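Local coordinates for succinate-semialdehyde dehydrogenase (Synechococcus sp., PDB 4ITA), which probably oxidises succinic semialdehyde to succinate with NADP+ as cofactor, as a member of the aldehyde dehydrogenase family, at residues T44-S47 with Q48-Q51. Residues are numbered along the deposited sequence; the frame is centred on the assembly and turned at random.
With EDO (1,2-ethanediol), chain S.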
loop_
_atom_site.group_PDB
_atom_site.type_symbol
_atom_site.label_atom_id
_atom_site.label_comp_id
_atom_site.label_asym_id
_atom_site.label_seq_id
_atom_site.Cartn_x
_atom_site.Cartn_y
_atom_site.Cartn_z
ATOM N N THR A 44 18.179 2.481 18.081
ATOM C CA THR A 44 18.912 3.748 18.059
ATOM C C THR A 44 17.979 4.932 18.238
ATOM O O THR A 44 16.796 4.867 17.913
ATOM C CB THR A 44 19.718 3.967 16.759
ATOM O OG1 THR A 44 18.840 3.943 15.619
ATOM C CG2 THR A 44 20.810 2.916 16.612
ATOM N N SER A 45 18.518 6.022 18.764
ATOM C CA SER A 45 17.730 7.233 18.911
ATOM C C SER A 45 17.663 7.986 17.595
ATOM O O SER A 45 18.525 7.829 16.715
ATOM C CB SER A 45 18.350 8.136 19.973
ATOM O OG SER A 45 19.607 8.609 19.523
ATOM N N PHE A 46 16.635 8.811 17.458
ATOM C CA PHE A 46 16.566 9.721 16.331
ATOM C C PHE A 46 17.799 10.614 16.231
ATOM O O PHE A 46 18.214 10.954 15.132
ATOM C CB PHE A 46 15.289 10.559 16.389
ATOM C CG PHE A 46 14.063 9.806 15.971
ATOM C CD1 PHE A 46 13.915 9.375 14.656
ATOM C CD2 PHE A 46 13.058 9.512 16.888
ATOM C CE1 PHE A 46 12.780 8.678 14.262
ATOM C CE2 PHE A 46 11.918 8.814 16.500
ATOM C CZ PHE A 46 11.779 8.392 15.188
ATOM N N SER A 47 18.391 10.993 17.364
ATOM C CA SER A 47 19.581 11.840 17.326
ATOM C C SER A 47 20.734 11.168 16.586
ATOM O O SER A 47 21.422 11.807 15.789
ATOM C CB SER A 47 20.020 12.244 18.730
ATOM O OG SER A 47 20.227 11.102 19.534
ATOM N N GLN A 48 20.939 9.877 16.828
ATOM C CA GLN A 48 21.976 9.135 16.106
ATOM C C GLN A 48 21.652 9.037 14.617
ATOM O O GLN A 48 22.509 9.306 13.773
ATOM C CB GLN A 48 22.166 7.730 16.692
ATOM C CG GLN A 48 22.929 7.704 18.001
ATOM C CD GLN A 48 22.213 6.921 19.098
ATOM O OE1 GLN A 48 21.609 5.870 18.853
ATOM N NE2 GLN A 48 22.277 7.440 20.320
ATOM N N ARG A 49 20.412 8.675 14.292
ATOM C CA ARG A 49 20.025 8.522 12.890
ATOM C C ARG A 49 20.168 9.845 12.162
ATOM O O ARG A 49 20.646 9.891 11.034
ATOM C CB ARG A 49 18.587 8.022 12.778
ATOM C CG ARG A 49 18.340 6.707 13.489
ATOM C CD ARG A 49 16.876 6.341 13.424
ATOM N NE ARG A 49 16.566 5.316 14.408
ATOM C CZ ARG A 49 15.339 4.926 14.714
ATOM N NH1 ARG A 49 14.292 5.458 14.102
ATOM N NH2 ARG A 49 15.168 3.996 15.640
ATOM N N ARG A 50 19.766 10.924 12.829
ATOM C CA ARG A 50 19.862 12.268 12.279
ATOM C C ARG A 50 21.305 12.677 12.024
ATOM O O ARG A 50 21.619 13.265 10.991
ATOM C CB ARG A 50 19.206 13.254 13.248
ATOM C CG ARG A 50 19.252 14.696 12.804
ATOM C CD ARG A 50 18.540 15.612 13.794
ATOM N NE ARG A 50 17.135 15.237 13.970
ATOM C CZ ARG A 50 16.631 14.700 15.081
ATOM N NH1 ARG A 50 15.347 14.383 15.134
ATOM N NH2 ARG A 50 17.408 14.482 16.138
ATOM N N GLN A 51 22.185 12.366 12.968
ATOM C CA GLN A 51 23.609 12.648 12.798
ATOM C C GLN A 51 24.167 11.945 11.563
ATOM O O GLN A 51 24.850 12.552 10.733
ATOM C CB GLN A 51 24.385 12.196 14.033
ATOM C CG GLN A 51 25.883 12.328 13.856
ATOM C CD GLN A 51 26.673 11.532 14.878
ATOM O OE1 GLN A 51 26.112 10.945 15.812
ATOM N NE2 GLN A 51 27.991 11.511 14.711
HETATM C C1 EDO S . 12.585 2.517 15.892
HETATM O O1 EDO S . 12.001 1.538 16.769
HETATM C C2 EDO S . 11.914 3.885 15.986
HETATM O O2 EDO S . 11.740 4.474 14.686
HETATM O O HOH W 1 24.326 11.580 17.697
HETATM O O HOH W 2 22.912 10.406 19.749
#
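R49 reaches back past the start of its helix to T44, where NE donates to OG1 at 2.9 Å in an almost straight bond (174°), with the hydroxyl oxygen at the edge of the guanidinium, in its plane. OG1 is also hydrogen-bonded to the backbone O of Y41. The R49 chain runs extended from CG to NE, carrying its charged end over the F46 ring. There the contact is cation-pi: CZ stands 4.9 Å from the F46 ring centroid, over the face, with ring and guanidinium planes 62° apart. NH1 donates to M148 O and, at 2.8 Å, to O2 of a 1,2-ethanediol molecule probably left from crystallisation. Without the guanidinium, as with an alanine here, T44 OG1 would probably lose its NE donor and the F46 face its cation. Backbone bonds begin the helix 46-62, with S45 at the N-cap: R49 N to S45 O, R50 N to F46 O (2.8 Å) and Q51 N to S47 O. Q48, at N3, supplies the reciprocal half of a capping box: bent at chi2 (129°), its side chain folds back and OE1 accepts from S45 N at 3.1 Å; the donor sits above the amide plane. S45 OG and S47 OG share a hydrogen bond of 2.6 Å. One water joins S47 OG to Q48 NE2, while another donates to Q51 OE1 and only weakly to S47 O. R50 lays one guanidinium face over F46 O, while NH1 forms a salt bridge with E101 and NE bonds to A97 O; both R50 and F46 touch M148 of the helix 137-149.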